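Local structure of kelch repeat and BTB domain-containing protein A55 (Vaccinia virus WR, 6I2M) at residues A[90-95]-A[127-132]. The protein probably serves as a substrate-specific adapter of cullin-3 E3 ubiquitin ligases, its BTB domain binding CUL3 and its Kelch repeats presumably recruiting host proteins for degradation. Residues are numbered along the deposited sequence; the frame is centred on the assembly and turned at random.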
ATOM      1  N   ASN A  90      -5.255   8.151  24.974  1.00 91.98           N
ATOM      2  CA  ASN A  90      -4.062   8.219  24.120  1.00 88.81           C
ATOM      3  C   ASN A  90      -4.161   9.208  22.942  1.00 91.47           C
ATOM      4  O   ASN A  90      -3.119   9.686  22.487  1.00 88.88           O
ATOM      5  CB  ASN A  90      -3.634   6.825  23.620  1.00 88.11           C
ATOM      6  CG  ASN A  90      -4.618   6.056  22.761  1.00108.75           C
ATOM      7  OD1 ASN A  90      -5.442   6.609  22.023  1.00102.70           O
ATOM      8  ND2 ASN A  90      -4.519   4.737  22.807  1.00100.70           N
ATOM      9  N   VAL A  91      -5.391   9.519  22.457  1.00 89.55           N
ATOM     10  CA  VAL A  91      -5.649  10.428  21.317  1.00 88.34           C
ATOM     11  C   VAL A  91      -5.032  11.828  21.497  1.00 91.57           C
ATOM     12  O   VAL A  91      -4.662  12.461  20.505  1.00 89.40           O
ATOM     13  CB  VAL A  91      -7.146  10.532  20.917  1.00 94.16           C
ATOM     14  CG1 VAL A  91      -7.632   9.240  20.273  1.00 94.24           C
ATOM     15  CG2 VAL A  91      -8.038  10.938  22.091  1.00 96.93           C
ATOM     16  N   LYS A  92      -4.929  12.293  22.755  1.00 89.69           N
ATOM     17  CA  LYS A  92      -4.352  13.576  23.150  1.00 89.27           C
ATOM     18  C   LYS A  92      -2.864  13.630  22.766  1.00 90.67           C
ATOM     19  O   LYS A  92      -2.397  14.649  22.255  1.00 89.04           O
ATOM     20  CB  LYS A  92      -4.525  13.759  24.668  1.00 94.27           C
ATOM     21  CG  LYS A  92      -4.389  15.190  25.165  1.00109.30           C
ATOM     22  CD  LYS A  92      -4.566  15.261  26.677  1.00121.43           C
ATOM     23  CE  LYS A  92      -4.399  16.662  27.207  1.00132.34           C
ATOM     24  NZ  LYS A  92      -4.564  16.718  28.682  1.00143.30           N
ATOM     25  N   TYR A  93      -2.137  12.516  22.980  1.00 86.59           N
ATOM     26  CA  TYR A  93      -0.705  12.406  22.699  1.00 84.33           C
ATOM     27  C   TYR A  93      -0.392  11.968  21.263  1.00 85.56           C
ATOM     28  O   TYR A  93       0.654  12.356  20.741  1.00 83.58           O
ATOM     29  CB  TYR A  93      -0.008  11.499  23.730  1.00 86.27           C
ATOM     30  CG  TYR A  93      -0.282  11.899  25.167  1.00 90.37           C
ATOM     31  CD1 TYR A  93       0.411  12.949  25.764  1.00 92.57           C
ATOM     32  CD2 TYR A  93      -1.243  11.235  25.924  1.00 93.34           C
ATOM     33  CE1 TYR A  93       0.153  13.329  27.081  1.00 95.66           C
ATOM     34  CE2 TYR A  93      -1.509  11.607  27.242  1.00 96.62           C
ATOM     35  CZ  TYR A  93      -0.807  12.654  27.816  1.00104.01           C
ATOM     36  OH  TYR A  93      -1.063  13.022  29.116  1.00107.27           O
ATOM     37  N   ILE A  94      -1.290  11.183  20.623  1.00 81.99           N
ATOM     38  CA  ILE A  94      -1.114  10.713  19.239  1.00 80.03           C
ATOM     39  C   ILE A  94      -1.247  11.891  18.250  1.00 82.73           C
ATOM     40  O   ILE A  94      -0.474  11.966  17.295  1.00 80.68           O
ATOM     41  CB  ILE A  94      -2.017   9.486  18.886  1.00 83.86           C
ATOM     42  CG1 ILE A  94      -1.706   8.289  19.820  1.00 85.12           C
ATOM     43  CG2 ILE A  94      -1.853   9.062  17.408  1.00 82.91           C
ATOM     44  CD1 ILE A  94      -2.783   7.202  19.892  1.00 93.84           C
ATOM     45  N   LEU A  95      -2.183  12.827  18.516  1.00 80.41           N
ATOM     46  CA  LEU A  95      -2.402  14.017  17.688  1.00 79.83           C
ATOM     47  C   LEU A  95      -1.194  14.969  17.710  1.00 82.31           C
ATOM     48  O   LEU A  95      -0.815  15.477  16.652  1.00 80.88           O
ATOM     49  CB  LEU A  95      -3.703  14.745  18.098  1.00 82.01           C
ATOM     50  CG  LEU A  95      -4.089  16.012  17.312  1.00 86.84           C
ATOM     51  CD1 LEU A  95      -4.585  15.681  15.914  1.00 86.51           C
ATOM     52  CD2 LEU A  95      -5.143  16.801  18.045  1.00 91.61           C
ATOM     53  N   TYR A 127      -9.689  21.684  25.674  1.00 76.12           N
ATOM     54  CA  TYR A 127      -9.536  23.127  25.455  1.00 75.77           C
ATOM     55  C   TYR A 127      -8.138  23.603  25.856  1.00 79.27           C
ATOM     56  O   TYR A 127      -7.494  24.305  25.075  1.00 79.17           O
ATOM     57  CB  TYR A 127     -10.636  23.927  26.181  1.00 76.89           C
ATOM     58  CG  TYR A 127     -10.421  25.427  26.177  1.00 78.96           C
ATOM     59  CD1 TYR A 127     -10.757  26.199  25.069  1.00 81.09           C
ATOM     60  CD2 TYR A 127      -9.894  26.077  27.291  1.00 80.04           C
ATOM     61  CE1 TYR A 127     -10.556  27.579  25.059  1.00 82.45           C
ATOM     62  CE2 TYR A 127      -9.681  27.456  27.289  1.00 81.55           C
ATOM     63  CZ  TYR A 127     -10.019  28.204  26.174  1.00 89.09           C
ATOM     64  OH  TYR A 127      -9.821  29.564  26.174  1.00 90.69           O
ATOM     65  N   ILE A 128      -7.680  23.226  27.074  1.00 75.27           N
ATOM     66  CA  ILE A 128      -6.359  23.567  27.627  1.00 75.18           C
ATOM     67  C   ILE A 128      -5.254  22.954  26.741  1.00 78.62           C
ATOM     68  O   ILE A 128      -4.196  23.563  26.563  1.00 78.52           O
ATOM     69  CB  ILE A 128      -6.242  23.151  29.132  1.00 78.17           C
ATOM     70  CG1 ILE A 128      -7.473  23.625  29.950  1.00 78.43           C
ATOM     71  CG2 ILE A 128      -4.934  23.668  29.764  1.00 79.23           C
ATOM     72  CD1 ILE A 128      -7.758  22.835  31.239  1.00 85.31           C
ATOM     73  N   TYR A 129      -5.537  21.769  26.158  1.00 74.73           N
ATOM     74  CA  TYR A 129      -4.660  21.039  25.244  1.00 74.75           C
ATOM     75  C   TYR A 129      -4.469  21.817  23.933  1.00 78.79           C
ATOM     76  O   TYR A 129      -3.331  22.053  23.525  1.00 78.96           O
ATOM     77  CB  TYR A 129      -5.224  19.625  24.977  1.00 75.72           C
ATOM     78  CG  TYR A 129      -4.600  18.922  23.792  1.00 77.91           C
ATOM     79  CD1 TYR A 129      -3.308  18.412  23.858  1.00 80.42           C
ATOM     80  CD2 TYR A 129      -5.302  18.773  22.597  1.00 78.56           C
ATOM     81  CE1 TYR A 129      -2.724  17.777  22.766  1.00 81.56           C
ATOM     82  CE2 TYR A 129      -4.726  18.141  21.496  1.00 79.85           C
ATOM     83  CZ  TYR A 129      -3.437  17.641  21.585  1.00 87.81           C
ATOM     84  OH  TYR A 129      -2.859  17.010  20.511  1.00 89.05           O
ATOM     85  N   ALA A 130      -5.582  22.216  23.284  1.00 75.02           N
ATOM     86  CA  ALA A 130      -5.585  22.967  22.027  1.00 75.17           C
ATOM     87  C   ALA A 130      -5.053  24.400  22.183  1.00 79.85           C
ATOM     88  O   ALA A 130      -4.585  24.983  21.205  1.00 80.26           O
ATOM     89  CB  ALA A 130      -6.981  22.977  21.430  1.00 75.38           C
ATOM     90  N   ASP A 131      -5.112  24.956  23.413  1.00 76.48           N
ATOM     91  CA  ASP A 131      -4.607  26.291  23.746  1.00 77.27           C
ATOM     92  C   ASP A 131      -3.075  26.273  23.845  1.00 81.94           C
ATOM     93  O   ASP A 131      -2.437  27.310  23.658  1.00 82.91           O
ATOM     94  CB  ASP A 131      -5.230  26.792  25.063  1.00 78.97           C
ATOM     95  CG  ASP A 131      -4.894  28.228  25.424  1.00 90.42           C
ATOM     96  OD1 ASP A 131      -5.281  29.139  24.661  1.00 91.51           O
ATOM     97  OD2 ASP A 131      -4.250  28.439  26.474  1.00 96.94           O
ATOM     98  N   LYS A 132      -2.493  25.094  24.139  1.00 77.72           N
ATOM     99  CA  LYS A 132      -1.049  24.888  24.255  1.00 78.08           C
ATOM    100  C   LYS A 132      -0.439  24.491  22.902  1.00 82.12           C
ATOM    101  O   LYS A 132       0.662  24.941  22.580  1.00 82.92           O
ATOM    102  CB  LYS A 132      -0.752  23.810  25.317  1.00 79.84           C
ATOM    103  CG  LYS A 132       0.709  23.728  25.751  1.00 93.00           C
ATOM    104  CD  LYS A 132       0.977  22.476  26.573  1.00100.58           C
ATOM    105  CE  LYS A 132       2.438  22.324  26.917  1.00109.86           C
ATOM    106  NZ  LYS A 132       2.694  21.083  27.692  1.00116.46           N
TER
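Where the BTB domain passes into the BACK region, helix 91-101 packs against helix 120-132, with the ring of Tyr129 set against Lys92 and Leu95, one helical turn apart. The aliphatic part of Lys92 lies over one face of this ring in a CH-pi contact: CG stands 4.0 Å from the ring centroid, 24° off the normal. It is displaced toward the rim, where Lys92 CG lies 3.6 Å from Tyr129 CD1. Beyond CG the lysine chain is fully extended; the lysine and tyrosine chains run alongside each other, each pointing toward the other's helix, and Lys92 CE comes to rest 3.8 Å from Tyr129 CB. The lysine ammonium group is thereby carried back along helix 120-132 to a salt bridge with Asp125. This is helix-to-helix packing in the all-helical portion of the BTB-BACK part of this Kelch-repeat adapter, while Leu95 approaches the ring at its edge. With CG anti to the backbone N (chi1 -179°), the leucine brings CD2 up to the rim of the ring, level with it and 3.7 Å from Tyr129 CE2. The phenol oxygen comes up against the side of helix 91-101, where Tyr129 OH lies 3.0 Å from Lys92 O, and it hydrogen-bonds Ser96 OG, giving this buried polar atom a partner. Leu95 also touches Ile107 and Cys110 of helix 104-116 and Ile138 of helix 136-147, while the Tyr129 ring meets that of Tyr133.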